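Local coordinates for imelysin (Bacteroides ovatus ATCC 8483, PDB 3OYV), which belongs to the imelysin-like proteins implicated in bacterial iron uptake and is probably a metal-binding protein of the outer membrane, at residues W24-D38 with E336-L350. Sequence-based numbering, arbitrary orientation. Where two conformers were deposited one is given.
Sequences WHNYMRNVAALLKTD and ESAQNVRGFHTLEFL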
loop_
_atom_site.group_PDB
_atom_site.type_symbol
_atom_site.label_atom_id
_atom_site.label_comp_id
_atom_site.label_asym_id
_atom_site.label_seq_id
_atom_site.Cartn_x
_atom_site.Cartn_y
_atom_site.Cartn_z
ATOM N N TRP A 24 9.302 -10.699 -21.589
ATOM C CA TRP A 24 8.658 -9.544 -20.943
ATOM C C TRP A 24 7.151 -9.791 -20.813
ATOM O O TRP A 24 6.563 -9.598 -19.738
ATOM C CB TRP A 24 8.923 -8.282 -21.756
ATOM C CG TRP A 24 8.907 -7.000 -20.996
ATOM C CD1 TRP A 24 7.851 -6.420 -20.355
ATOM C CD2 TRP A 24 10.015 -6.130 -20.814
ATOM N NE1 TRP A 24 8.241 -5.237 -19.788
ATOM C CE2 TRP A 24 9.565 -5.023 -20.062
ATOM C CE3 TRP A 24 11.351 -6.173 -21.214
ATOM C CZ2 TRP A 24 10.406 -3.979 -19.705
ATOM C CZ3 TRP A 24 12.160 -5.142 -20.874
ATOM C CH2 TRP A 24 11.697 -4.064 -20.100
ATOM N N HIS A 25 6.522 -10.261 -21.886
ATOM C CA HIS A 25 5.087 -10.593 -21.865
ATOM C C HIS A 25 4.783 -11.648 -20.826
ATOM O O HIS A 25 3.855 -11.507 -20.006
ATOM C CB HIS A 25 4.617 -11.096 -23.233
ATOM C CG HIS A 25 4.757 -10.076 -24.339
ATOM N ND1 HIS A 25 4.675 -10.411 -25.680
ATOM C CD2 HIS A 25 5.041 -8.751 -24.311
ATOM C CE1 HIS A 25 4.845 -9.328 -26.420
ATOM N NE2 HIS A 25 5.053 -8.305 -25.615
ATOM N N ASN A 26 5.511 -12.759 -20.903
ATOM C CA ASN A 26 5.262 -13.859 -19.998
ATOM C C ASN A 26 5.479 -13.499 -18.526
ATOM O O ASN A 26 4.705 -13.936 -17.655
ATOM C CB ASN A 26 6.127 -15.048 -20.399
ATOM C CG ASN A 26 5.603 -15.737 -21.665
ATOM O OD1 ASN A 26 4.397 -15.759 -21.901
ATOM N ND2 ASN A 26 6.510 -16.331 -22.458
ATOM N N TYR A 27 6.538 -12.752 -18.247
ATOM C CA TYR A 27 6.828 -12.423 -16.848
ATOM C C TYR A 27 5.848 -11.382 -16.310
ATOM O O TYR A 27 5.410 -11.477 -15.170
ATOM C CB TYR A 27 8.278 -12.029 -16.604
ATOM C CG TYR A 27 8.617 -12.200 -15.147
ATOM C CD1 TYR A 27 8.530 -13.456 -14.540
ATOM C CD2 TYR A 27 8.990 -11.116 -14.375
ATOM C CE1 TYR A 27 8.824 -13.625 -13.221
ATOM C CE2 TYR A 27 9.297 -11.281 -13.031
ATOM C CZ TYR A 27 9.215 -12.547 -12.459
ATOM O OH TYR A 27 9.527 -12.750 -11.123
HETATM N N MSE A 28 5.492 -10.393 -17.133
HETATM C CA MSE A 28 4.438 -9.431 -16.740
HETATM C C MSE A 28 3.170 -10.184 -16.387
HETATM O O MSE A 28 2.538 -9.887 -15.375
HETATM C CB MSE A 28 4.112 -8.416 -17.828
HETATM C CG MSE A 28 5.014 -7.240 -17.912
HETATM SE SE MSE A 28 4.249 -5.857 -18.986
HETATM C CE MSE A 28 4.042 -6.861 -20.621
ATOM N N ARG A 29 2.778 -11.111 -17.265
ATOM C CA ARG A 29 1.593 -11.915 -16.993
ATOM C C ARG A 29 1.719 -12.663 -15.666
ATOM O O ARG A 29 0.780 -12.716 -14.879
ATOM C CB ARG A 29 1.279 -12.913 -18.129
ATOM C CG ARG A 29 0.140 -13.814 -17.866
ATOM C CD ARG A 29 -0.199 -14.598 -19.092
ATOM N NE ARG A 29 -1.150 -15.640 -18.713
ATOM C CZ ARG A 29 -1.742 -16.487 -19.550
ATOM N NH1 ARG A 29 -1.439 -16.473 -20.819
ATOM N NH2 ARG A 29 -2.607 -17.390 -19.091
ATOM N N ASN A 30 2.879 -13.273 -15.442
ATOM C CA ASN A 30 3.096 -14.016 -14.220
ATOM C C ASN A 30 2.915 -13.127 -12.981
ATOM O O ASN A 30 2.225 -13.489 -12.031
ATOM C CB ASN A 30 4.491 -14.639 -14.205
ATOM C CG ASN A 30 4.618 -15.713 -13.127
ATOM O OD1 ASN A 30 3.992 -16.764 -13.219
ATOM N ND2 ASN A 30 5.388 -15.424 -12.063
ATOM N N VAL A 31 3.549 -11.957 -13.009
ATOM C CA VAL A 31 3.492 -11.064 -11.850
ATOM C C VAL A 31 2.069 -10.522 -11.636
ATOM O O VAL A 31 1.586 -10.456 -10.497
ATOM C CB VAL A 31 4.529 -9.954 -11.998
ATOM C CG1 VAL A 31 4.394 -8.899 -10.887
ATOM C CG2 VAL A 31 5.961 -10.528 -12.015
ATOM N N ALA A 32 1.369 -10.207 -12.725
ATOM C CA ALA A 32 -0.005 -9.703 -12.630
ATOM C C ALA A 32 -0.942 -10.807 -12.142
ATOM O O ALA A 32 -1.882 -10.536 -11.391
ATOM C CB ALA A 32 -0.492 -9.165 -13.966
ATOM N N ALA A 33 -0.708 -12.076 -12.566
ATOM C CA ALA A 33 -1.505 -13.218 -12.113
ATOM C C ALA A 33 -1.356 -13.405 -10.613
ATOM O O ALA A 33 -2.324 -13.657 -9.902
ATOM C CB ALA A 33 -1.093 -14.463 -12.877
ATOM N N LEU A 34 -0.118 -13.285 -10.134
ATOM C CA LEU A 34 0.137 -13.436 -8.702
ATOM C C LEU A 34 -0.589 -12.348 -7.897
ATOM O O LEU A 34 -1.140 -12.594 -6.842
ATOM C CB LEU A 34 1.634 -13.403 -8.400
ATOM C CG LEU A 34 2.445 -14.602 -8.904
ATOM C CD1 LEU A 34 3.932 -14.307 -8.791
ATOM C CD2 LEU A 34 2.079 -15.883 -8.146
ATOM N N LEU A 35 -0.553 -11.133 -8.420
ATOM C CA LEU A 35 -1.213 -9.975 -7.783
ATOM C C LEU A 35 -2.733 -10.167 -7.730
ATOM O O LEU A 35 -3.386 -9.794 -6.752
ATOM C CB LEU A 35 -0.855 -8.665 -8.498
ATOM C CG LEU A 35 0.396 -7.890 -8.068
ATOM C CD1 LEU A 35 0.769 -6.807 -9.082
ATOM C CD2 LEU A 35 0.205 -7.355 -6.630
ATOM N N LYS A 36 -3.292 -10.694 -8.816
ATOM C CA LYS A 36 -4.719 -10.978 -8.925
ATOM C C LYS A 36 -5.124 -12.030 -7.896
ATOM O O LYS A 36 -6.102 -11.869 -7.161
ATOM C CB LYS A 36 -5.004 -11.428 -10.368
ATOM C CG LYS A 36 -6.370 -11.948 -10.664
ATOM C CD LYS A 36 -6.500 -12.305 -12.150
ATOM C CE LYS A 36 -7.779 -13.084 -12.411
ATOM N NZ LYS A 36 -8.999 -12.261 -12.134
ATOM N N THR A 37 -4.367 -13.114 -7.844
ATOM C CA THR A 37 -4.633 -14.180 -6.892
ATOM C C THR A 37 -4.550 -13.658 -5.462
ATOM O O THR A 37 -5.438 -13.928 -4.665
ATOM C CB THR A 37 -3.653 -15.333 -7.126
ATOM O OG1 THR A 37 -3.930 -15.911 -8.417
ATOM C CG2 THR A 37 -3.787 -16.397 -6.033
ATOM N N ASP A 38 -3.483 -12.940 -5.151
ATOM C CA ASP A 38 -3.265 -12.429 -3.789
ATOM C C ASP A 38 -4.390 -11.479 -3.367
ATOM O O ASP A 38 -4.904 -11.583 -2.256
ATOM C CB ASP A 38 -1.902 -11.746 -3.690
ATOM C CG ASP A 38 -0.752 -12.721 -3.618
ATOM O OD1 ASP A 38 -1.006 -13.858 -3.203
ATOM O OD2 ASP A 38 0.399 -12.345 -3.965
ATOM N N GLU A 336 5.350 -19.370 -8.666
ATOM C CA GLU A 336 5.190 -18.700 -7.386
ATOM C C GLU A 336 6.508 -17.978 -7.067
ATOM O O GLU A 336 7.314 -18.481 -6.261
ATOM C CB GLU A 336 4.787 -19.715 -6.311
ATOM C CG GLU A 336 4.251 -19.117 -5.057
ATOM C CD GLU A 336 2.894 -18.440 -5.250
ATOM O OE1 GLU A 336 2.021 -19.000 -5.977
ATOM O OE2 GLU A 336 2.706 -17.353 -4.634
ATOM N N SER A 337 6.707 -16.811 -7.671
ATOM C CA SER A 337 7.959 -16.137 -7.649
ATOM C C SER A 337 8.365 -15.660 -6.250
ATOM O O SER A 337 7.527 -15.458 -5.365
ATOM C CB SER A 337 7.867 -14.938 -8.571
ATOM O OG SER A 337 7.569 -15.292 -9.934
ATOM N N ALA A 338 9.656 -15.432 -6.099
ATOM C CA ALA A 338 10.223 -14.845 -4.884
ATOM C C ALA A 338 9.642 -13.449 -4.650
ATOM O O ALA A 338 9.309 -12.717 -5.590
ATOM C CB ALA A 338 11.735 -14.772 -5.004
ATOM N N GLN A 339 9.554 -13.092 -3.374
ATOM C CA GLN A 339 9.010 -11.793 -2.954
ATOM C C GLN A 339 9.669 -10.617 -3.666
ATOM O O GLN A 339 8.970 -9.697 -4.129
ATOM C CB GLN A 339 9.150 -11.672 -1.427
ATOM C CG GLN A 339 8.196 -12.588 -0.683
ATOM C CD GLN A 339 8.397 -12.638 0.799
ATOM O OE1 GLN A 339 9.364 -12.086 1.325
ATOM N NE2 GLN A 339 7.468 -13.299 1.495
ATOM N N ASN A 340 10.990 -10.640 -3.802
ATOM C CA ASN A 340 11.725 -9.512 -4.340
ATOM C C ASN A 340 11.785 -9.427 -5.880
ATOM O O ASN A 340 12.454 -8.562 -6.430
ATOM C CB ASN A 340 13.118 -9.402 -3.693
ATOM C CG ASN A 340 14.019 -10.535 -4.052
ATOM O OD1 ASN A 340 13.707 -11.335 -4.936
ATOM N ND2 ASN A 340 15.183 -10.613 -3.374
ATOM N N VAL A 341 11.061 -10.321 -6.553
ATOM C CA VAL A 341 10.857 -10.228 -8.004
ATOM C C VAL A 341 9.377 -10.388 -8.362
ATOM O O VAL A 341 9.038 -10.730 -9.489
ATOM C CB VAL A 341 11.747 -11.238 -8.779
ATOM C CG1 VAL A 341 13.244 -10.928 -8.564
ATOM C CG2 VAL A 341 11.373 -12.685 -8.425
ATOM N N ARG A 342 8.490 -10.048 -7.433
ATOM C CA ARG A 342 7.054 -10.025 -7.729
ATOM C C ARG A 342 6.448 -8.735 -7.142
ATOM O O ARG A 342 7.170 -7.804 -6.738
ATOM C CB ARG A 342 6.363 -11.279 -7.183
ATOM C CG ARG A 342 6.382 -11.351 -5.680
ATOM C CD ARG A 342 5.941 -12.702 -5.189
ATOM N NE ARG A 342 4.493 -12.926 -5.103
ATOM C CZ ARG A 342 3.894 -14.106 -4.950
ATOM N NH1 ARG A 342 4.569 -15.266 -5.025
ATOM N NH2 ARG A 342 2.600 -14.153 -4.763
ATOM N N GLY A 343 5.127 -8.709 -7.113
ATOM C CA GLY A 343 4.400 -7.633 -6.497
ATOM C C GLY A 343 4.260 -6.399 -7.341
ATOM O O GLY A 343 4.779 -6.298 -8.463
ATOM N N PHE A 344 3.591 -5.406 -6.743
ATOM C CA PHE A 344 3.311 -4.170 -7.442
ATOM C C PHE A 344 4.557 -3.500 -8.039
ATOM O O PHE A 344 4.502 -2.929 -9.118
ATOM C CB PHE A 344 2.624 -3.179 -6.521
ATOM C CG PHE A 344 1.133 -3.380 -6.358
ATOM C CD1 PHE A 344 0.299 -3.147 -7.439
ATOM C CD2 PHE A 344 0.574 -3.729 -5.124
ATOM C CE1 PHE A 344 -1.043 -3.240 -7.298
ATOM C CE2 PHE A 344 -0.802 -3.826 -4.978
ATOM C CZ PHE A 344 -1.616 -3.613 -6.090
ATOM N N HIS A 345 5.669 -3.500 -7.291
ATOM C CA HIS A 345 6.822 -2.782 -7.758
ATOM C C HIS A 345 7.583 -3.500 -8.881
ATOM O O HIS A 345 8.250 -2.867 -9.668
ATOM C CB HIS A 345 7.716 -2.377 -6.609
ATOM C CG HIS A 345 7.037 -1.429 -5.681
ATOM N ND1 HIS A 345 6.622 -0.170 -6.076
ATOM C CD2 HIS A 345 6.691 -1.559 -4.386
ATOM C CE1 HIS A 345 6.043 0.430 -5.048
ATOM N NE2 HIS A 345 6.052 -0.403 -4.020
ATOM N N THR A 346 7.467 -4.813 -8.949
ATOM C CA THR A 346 8.000 -5.551 -10.102
ATOM C C THR A 346 7.192 -5.227 -11.345
ATOM O O THR A 346 7.757 -4.968 -12.396
ATOM C CB THR A 346 8.074 -7.074 -9.844
ATOM O OG1 THR A 346 9.010 -7.303 -8.795
ATOM C CG2 THR A 346 8.569 -7.773 -11.101
ATOM N N LEU A 347 5.864 -5.212 -11.227
ATOM C CA LEU A 347 5.072 -4.778 -12.376
ATOM C C LEU A 347 5.372 -3.348 -12.747
ATOM O O LEU A 347 5.449 -3.027 -13.916
ATOM C CB LEU A 347 3.612 -4.989 -12.086
ATOM C CG LEU A 347 2.682 -4.982 -13.269
ATOM C CD1 LEU A 347 3.179 -5.828 -14.445
ATOM C CD2 LEU A 347 1.282 -5.477 -12.758
ATOM N N GLU A 348 5.550 -2.508 -11.731
ATOM C CA GLU A 348 5.935 -1.125 -11.987
ATOM C C GLU A 348 7.226 -1.032 -12.828
ATOM O O GLU A 348 7.311 -0.265 -13.797
ATOM C CB GLU A 348 6.110 -0.385 -10.638
ATOM C CG GLU A 348 6.245 1.127 -10.730
ATOM C CD GLU A 348 6.777 1.733 -9.430
ATOM O OE1 GLU A 348 7.153 0.979 -8.520
ATOM O OE2 GLU A 348 6.861 2.975 -9.378
ATOM N N PHE A 349 8.226 -1.821 -12.428
ATOM C CA PHE A 349 9.514 -1.869 -13.164
ATOM C C PHE A 349 9.307 -2.237 -14.635
ATOM O O PHE A 349 9.959 -1.701 -15.519
ATOM C CB PHE A 349 10.394 -2.913 -12.473
ATOM C CG PHE A 349 11.751 -3.141 -13.105
ATOM C CD1 PHE A 349 11.906 -3.972 -14.189
ATOM C CD2 PHE A 349 12.889 -2.636 -12.516
ATOM C CE1 PHE A 349 13.159 -4.179 -14.730
ATOM C CE2 PHE A 349 14.144 -2.880 -13.050
ATOM C CZ PHE A 349 14.264 -3.628 -14.161
ATOM N N LEU A 350 8.399 -3.175 -14.857
ATOM C CA LEU A 350 8.090 -3.714 -16.185
ATOM C C LEU A 350 7.265 -2.781 -17.051
ATOM O O LEU A 350 7.255 -2.933 -18.276
ATOM C CB LEU A 350 7.414 -5.088 -16.031
ATOM C CG LEU A 350 8.270 -6.226 -15.429
ATOM C CD1 LEU A 350 7.389 -7.448 -15.074
ATOM C CD2 LEU A 350 9.465 -6.599 -16.346
HETATM O O HOH W 1 10.220 -15.465 -10.697
HETATM O O HOH W 2 3.081 -10.392 -8.061
#
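R342 reaches across to helix 24-38, where NH2 meets D38 OD2 at 3.0 Å, on the syn side of the carboxylate. L34 CD1 lies 3.8 Å above the centre of the guanidinium, covering one face of the charged group; its bonds are made at the edge. There NH1 and NH2 both donate to E336 OE2, completing a salt-bridge network with D38, and NH1 gives an almost straight bond (172°) to S337 O; NE reaches N301 O in helix 298-303. A leucine in place of R342 would probably leave D38 and E336 as neighbouring negative charges without their shared mate, and S337 O without its donor. Further along, L347 fits as a knob among M28, V31, A32 and L35, while L35 CD2 sits 3.9 Å from the F344 ring centroid, squarely over its face. With CG anti to the backbone N (chi1 -159°), Y27 hydrogen-bonds through OH to V341 O (2.6 Å), tilted from the carbonyl plane. One water joins that hydroxyl to S337 OG; another links V31 O to G343 N. W24 NE1 donates in its ring plane to L350 O (2.9 Å); L350 CD2 makes a CH-pi contact over the five-membered ring, and CD1 packs on M28 CG. Helices 24-38 and 343-350 run roughly antiparallel (segment axes at 152°), joining N- and C-terminal parts of the mainly helical imelysin fold.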